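Local coordinates for protein MAU2 chromatid cohesion factor homolog (Saccharomyces cerevisiae, PDB 4XDN) that forms a complex with SCC2 that is required for cohesin to associate with chromosomes, and so takes part in sister chromatid cohesion, at residues 249-261 with 277-289. Numbering follows the deposited sequence.
Sequences GPELYAWKLALEM and EFKNFFDTNKQSL
Phe281 turns its CG anti to the backbone N (chi1 172°), which sends the ring across to Pro250, Tyr253, Ala254 and Leu257, while Leu257 sets its own CG anti to the carbonyl carbon (chi1 -66°) and reaches back with CD1, 3.6 Å from Phe281 CG. Phe281 is a knob in that four-residue hole. Its leading edge points at a backbone carbonyl, with CZ 3.2 Å from Pro250 O, and Ala254 CB touches CE2 and CZ. The Tyr253 ring lies obliquely beside it.

One turn earlier on helix 272-291, Phe278 is the second knob, among Ala254, Leu257, Ala258 and Met261. Leu257 CB sits over one face of this ring as a CH-pi contact, 3.6 Å from the centroid, and Met261 CG comes in at the edge. At the other end Pro250 plugs in the reverse direction, entering between Phe281, Asn285, Ser288 and Leu289; its CG meets Ser288 CB at 3.9 Å.

The two helices are consecutive in the chain and make an alpha-alpha hairpin, running roughly antiparallel; the axes of the short segments cross at -130°, 10.3 Å apart. Helix 317-331 packs on Ala254 and Phe278, and an apolar part of another protein's chain reaches Trp255, Ala258 and Leu259.

Lys256, Glu260 and Glu277 gather at one border. Lys256 NZ, in a salt bridge with Glu260 OE2 (3.1 Å), gives a hydrogen bond to a water that can in turn donate to Glu277 OE1. Glu260 and Glu277 bring their carboxylates close, with planes at right angles, and the lysine probably offsets their mutual repulsion. No direct hydrogen bond joins 249-261 to 277-289, so their union rests on interlocking aromatic and aliphatic side chains, with a water-mediated charge cluster at the margin.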
loop_
_atom_site.group_PDB
_atom_site.type_symbol
_atom_site.label_atom_id
_atom_site.label_comp_id
_atom_site.label_asym_id
_atom_site.label_seq_id
_atom_site.Cartn_x
_atom_site.Cartn_y
_atom_site.Cartn_z
ATOM N N GLY A 249 20.382 9.235 -7.587
ATOM C CA GLY A 249 19.726 10.530 -7.536
ATOM C C GLY A 249 18.846 10.677 -6.303
ATOM O O GLY A 249 18.421 9.680 -5.719
ATOM N N PRO A 250 18.558 11.926 -5.906
ATOM C CA PRO A 250 17.814 12.201 -4.669
ATOM C C PRO A 250 16.366 11.703 -4.689
ATOM O O PRO A 250 15.838 11.341 -3.637
ATOM C CB PRO A 250 17.862 13.729 -4.567
ATOM C CG PRO A 250 18.059 14.201 -5.959
ATOM C CD PRO A 250 18.898 13.163 -6.630
ATOM N N GLU A 251 15.737 11.680 -5.860
ATOM C CA GLU A 251 14.358 11.209 -5.961
ATOM C C GLU A 251 14.256 9.724 -5.620
ATOM O O GLU A 251 13.487 9.331 -4.742
ATOM C CB GLU A 251 13.797 11.463 -7.361
ATOM C CG GLU A 251 13.519 12.931 -7.667
ATOM C CD GLU A 251 14.776 13.721 -7.996
ATOM O OE1 GLU A 251 15.668 13.177 -8.684
ATOM O OE2 GLU A 251 14.870 14.889 -7.568
ATOM N N LEU A 252 15.040 8.900 -6.311
ATOM C CA LEU A 252 14.993 7.460 -6.098
ATOM C C LEU A 252 15.517 7.076 -4.716
ATOM O O LEU A 252 15.086 6.078 -4.143
ATOM C CB LEU A 252 15.793 6.730 -7.182
ATOM C CG LEU A 252 15.195 6.752 -8.593
ATOM C CD1 LEU A 252 16.149 6.095 -9.586
ATOM C CD2 LEU A 252 13.834 6.067 -8.632
ATOM N N TYR A 253 16.441 7.866 -4.176
ATOM C CA TYR A 253 16.975 7.575 -2.852
ATOM C C TYR A 253 15.922 7.846 -1.779
ATOM O O TYR A 253 15.868 7.151 -0.767
ATOM C CB TYR A 253 18.234 8.395 -2.570
ATOM C CG TYR A 253 19.025 7.863 -1.395
ATOM C CD1 TYR A 253 19.906 6.801 -1.553
ATOM C CD2 TYR A 253 18.881 8.411 -0.126
ATOM C CE1 TYR A 253 20.629 6.305 -0.482
ATOM C CE2 TYR A 253 19.598 7.921 0.950
ATOM C CZ TYR A 253 20.469 6.867 0.766
ATOM O OH TYR A 253 21.188 6.375 1.833
ATOM N N ALA A 254 15.086 8.855 -2.000
ATOM C CA ALA A 254 13.979 9.132 -1.090
ATOM C C ALA A 254 13.046 7.928 -1.043
ATOM O O ALA A 254 12.480 7.602 0.001
ATOM C CB ALA A 254 13.225 10.377 -1.522
ATOM N N TRP A 255 12.900 7.270 -2.189
ATOM C CA TRP A 255 12.075 6.075 -2.302
ATOM C C TRP A 255 12.717 4.932 -1.529
ATOM O O TRP A 255 12.029 4.156 -0.869
ATOM C CB TRP A 255 11.892 5.698 -3.775
ATOM C CG TRP A 255 10.903 4.604 -4.029
ATOM C CD1 TRP A 255 9.975 4.113 -3.161
ATOM C CD2 TRP A 255 10.747 3.861 -5.247
ATOM N NE1 TRP A 255 9.248 3.112 -3.761
ATOM C CE2 TRP A 255 9.704 2.938 -5.042
ATOM C CE3 TRP A 255 11.388 3.891 -6.491
ATOM C CZ2 TRP A 255 9.286 2.051 -6.033
ATOM C CZ3 TRP A 255 10.972 3.009 -7.473
ATOM C CH2 TRP A 255 9.931 2.102 -7.239
ATOM N N LYS A 256 14.039 4.834 -1.618
ATOM C CA LYS A 256 14.786 3.838 -0.861
ATOM C C LYS A 256 14.542 4.031 0.633
ATOM O O LYS A 256 14.222 3.080 1.344
ATOM C CB LYS A 256 16.282 3.933 -1.176
ATOM C CG LYS A 256 17.174 3.004 -0.365
ATOM C CD LYS A 256 18.290 3.783 0.317
ATOM C CE LYS A 256 19.221 2.873 1.104
ATOM N NZ LYS A 256 19.634 3.481 2.404
ATOM N N LEU A 257 14.688 5.269 1.096
ATOM C CA LEU A 257 14.506 5.585 2.506
ATOM C C LEU A 257 13.079 5.297 2.960
ATOM O O LEU A 257 12.863 4.781 4.055
ATOM C CB LEU A 257 14.857 7.048 2.771
ATOM C CG LEU A 257 16.328 7.422 2.567
ATOM C CD1 LEU A 257 16.506 8.926 2.657
ATOM C CD2 LEU A 257 17.214 6.719 3.585
ATOM N N ALA A 258 12.108 5.627 2.114
ATOM C CA ALA A 258 10.708 5.372 2.430
ATOM C C ALA A 258 10.462 3.880 2.598
ATOM O O ALA A 258 9.779 3.455 3.528
ATOM C CB ALA A 258 9.807 5.934 1.348
ATOM N N LEU A 259 11.027 3.086 1.696
ATOM C CA LEU A 259 10.830 1.646 1.735
ATOM C C LEU A 259 11.478 1.039 2.972
ATOM O O LEU A 259 10.956 0.084 3.543
ATOM C CB LEU A 259 11.387 0.992 0.469
ATOM C CG LEU A 259 10.612 1.262 -0.821
ATOM C CD1 LEU A 259 11.296 0.577 -1.996
ATOM C CD2 LEU A 259 9.168 0.806 -0.709
ATOM N N GLU A 260 12.608 1.600 3.389
ATOM C CA GLU A 260 13.287 1.125 4.586
ATOM C C GLU A 260 12.444 1.429 5.825
ATOM O O GLU A 260 12.476 0.687 6.803
ATOM C CB GLU A 260 14.675 1.758 4.704
ATOM C CG GLU A 260 15.694 1.183 3.726
ATOM C CD GLU A 260 17.063 1.833 3.841
ATOM O OE1 GLU A 260 17.131 3.033 4.179
ATOM O OE2 GLU A 260 18.074 1.142 3.594
ATOM N N MET A 261 11.687 2.520 5.770
ATOM C CA MET A 261 10.766 2.869 6.845
ATOM C C MET A 261 9.606 1.880 6.912
ATOM O O MET A 261 9.220 1.435 7.993
ATOM C CB MET A 261 10.232 4.290 6.653
ATOM C CG MET A 261 11.018 5.357 7.398
ATOM S SD MET A 261 10.860 5.230 9.190
ATOM C CE MET A 261 9.123 5.608 9.412
ATOM N N GLU A 277 18.242 9.139 9.223
ATOM C CA GLU A 277 18.720 9.104 7.846
ATOM C C GLU A 277 17.909 10.058 6.978
ATOM O O GLU A 277 18.466 10.796 6.166
ATOM C CB GLU A 277 18.647 7.684 7.282
ATOM C CG GLU A 277 19.661 6.731 7.892
ATOM C CD GLU A 277 19.661 5.369 7.227
ATOM O OE1 GLU A 277 19.610 5.312 5.980
ATOM O OE2 GLU A 277 19.712 4.354 7.956
ATOM N N PHE A 278 16.591 10.038 7.156
ATOM C CA PHE A 278 15.709 10.951 6.439
ATOM C C PHE A 278 16.034 12.396 6.798
ATOM O O PHE A 278 16.036 13.275 5.936
ATOM C CB PHE A 278 14.242 10.655 6.759
ATOM C CG PHE A 278 13.500 9.973 5.645
ATOM C CD1 PHE A 278 13.362 10.587 4.412
ATOM C CD2 PHE A 278 12.920 8.731 5.840
ATOM C CE1 PHE A 278 12.672 9.968 3.387
ATOM C CE2 PHE A 278 12.227 8.107 4.823
ATOM C CZ PHE A 278 12.103 8.726 3.591
ATOM N N LYS A 279 16.303 12.627 8.080
ATOM C CA LYS A 279 16.659 13.951 8.577
ATOM C C LYS A 279 17.903 14.480 7.871
ATOM O O LYS A 279 17.905 15.600 7.362
ATOM C CB LYS A 279 16.882 13.899 10.092
ATOM C CG LYS A 279 17.548 15.133 10.698
ATOM C CD LYS A 279 17.888 14.894 12.161
ATOM C CE LYS A 279 18.912 15.898 12.670
ATOM N NZ LYS A 279 19.529 15.456 13.952
ATOM N N ASN A 280 18.958 13.672 7.848
ATOM C CA ASN A 280 20.195 14.054 7.180
ATOM C C ASN A 280 19.971 14.242 5.683
ATOM O O ASN A 280 20.507 15.170 5.078
ATOM C CB ASN A 280 21.284 13.006 7.419
ATOM C CG ASN A 280 21.656 12.873 8.885
ATOM O OD1 ASN A 280 21.407 13.774 9.687
ATOM N ND2 ASN A 280 22.261 11.744 9.241
ATOM N N PHE A 281 19.171 13.357 5.097
ATOM C CA PHE A 281 18.847 13.429 3.678
ATOM C C PHE A 281 18.175 14.755 3.334
ATOM O O PHE A 281 18.561 15.427 2.377
ATOM C CB PHE A 281 17.944 12.259 3.277
ATOM C CG PHE A 281 17.401 12.363 1.882
ATOM C CD1 PHE A 281 18.225 12.171 0.786
ATOM C CD2 PHE A 281 16.063 12.650 1.666
ATOM C CE1 PHE A 281 17.729 12.266 -0.496
ATOM C CE2 PHE A 281 15.560 12.745 0.382
ATOM C CZ PHE A 281 16.395 12.552 -0.700
ATOM N N PHE A 282 17.177 15.131 4.125
ATOM C CA PHE A 282 16.452 16.377 3.907
ATOM C C PHE A 282 17.362 17.592 4.049
ATOM O O PHE A 282 17.248 18.550 3.285
ATOM C CB PHE A 282 15.282 16.494 4.889
ATOM C CG PHE A 282 14.121 15.586 4.577
ATOM C CD1 PHE A 282 13.746 15.334 3.268
ATOM C CD2 PHE A 282 13.400 14.990 5.598
ATOM C CE1 PHE A 282 12.680 14.504 2.985
ATOM C CE2 PHE A 282 12.332 14.158 5.320
ATOM C CZ PHE A 282 11.972 13.915 4.012
ATOM N N ASP A 283 18.265 17.549 5.023
ATOM C CA ASP A 283 19.163 18.671 5.279
ATOM C C ASP A 283 20.038 18.993 4.073
ATOM O O ASP A 283 20.404 20.149 3.856
ATOM C CB ASP A 283 20.058 18.379 6.488
ATOM C CG ASP A 283 19.307 18.437 7.804
ATOM O OD1 ASP A 283 18.213 19.038 7.847
ATOM O OD2 ASP A 283 19.821 17.889 8.801
ATOM N N THR A 284 20.363 17.971 3.288
ATOM C CA THR A 284 21.341 18.108 2.212
ATOM C C THR A 284 20.736 17.995 0.813
ATOM O O THR A 284 21.367 18.393 -0.165
ATOM C CB THR A 284 22.446 17.043 2.348
ATOM O OG1 THR A 284 21.864 15.735 2.296
ATOM C CG2 THR A 284 23.188 17.210 3.666
ATOM N N ASN A 285 19.520 17.460 0.719
ATOM C CA ASN A 285 18.901 17.185 -0.578
ATOM C C ASN A 285 17.494 17.760 -0.725
ATOM O O ASN A 285 16.816 17.497 -1.719
ATOM C CB ASN A 285 18.860 15.676 -0.822
ATOM C CG ASN A 285 20.243 15.060 -0.876
ATOM O OD1 ASN A 285 20.788 14.635 0.143
ATOM N ND2 ASN A 285 20.821 15.010 -2.069
ATOM N N LYS A 286 17.055 18.539 0.260
ATOM C CA LYS A 286 15.762 19.211 0.178
ATOM C C LYS A 286 15.685 20.068 -1.080
ATOM O O LYS A 286 14.755 19.938 -1.873
ATOM C CB LYS A 286 15.520 20.077 1.419
ATOM C CG LYS A 286 14.458 21.157 1.236
ATOM C CD LYS A 286 14.086 21.808 2.561
ATOM C CE LYS A 286 13.052 22.912 2.369
ATOM N NZ LYS A 286 12.397 23.310 3.648
ATOM N N GLN A 287 16.677 20.937 -1.252
ATOM C CA GLN A 287 16.719 21.853 -2.386
ATOM C C GLN A 287 16.663 21.105 -3.714
ATOM O O GLN A 287 16.016 21.558 -4.657
ATOM C CB GLN A 287 17.979 22.729 -2.324
ATOM C CG GLN A 287 19.296 22.017 -2.643
ATOM C CD GLN A 287 19.636 20.915 -1.656
ATOM O OE1 GLN A 287 19.235 20.960 -0.491
ATOM N NE2 GLN A 287 20.382 19.917 -2.119
ATOM N N SER A 288 17.333 19.958 -3.780
ATOM C CA SER A 288 17.355 19.158 -5.002
ATOM C C SER A 288 15.951 18.708 -5.382
ATOM O O SER A 288 15.576 18.744 -6.551
ATOM C CB SER A 288 18.266 17.940 -4.837
ATOM O OG SER A 288 19.632 18.316 -4.841
ATOM N N LEU A 289 15.177 18.286 -4.388
ATOM C CA LEU A 289 13.817 17.819 -4.627
ATOM C C LEU A 289 12.889 18.967 -5.007
ATOM O O LEU A 289 11.995 18.800 -5.836
ATOM C CB LEU A 289 13.274 17.101 -3.390
ATOM C CG LEU A 289 14.019 15.833 -2.966
ATOM C CD1 LEU A 289 13.427 15.283 -1.678
ATOM C CD2 LEU A 289 13.984 14.779 -4.064
HETATM O O HOH W 1 20.455 2.939 4.770
#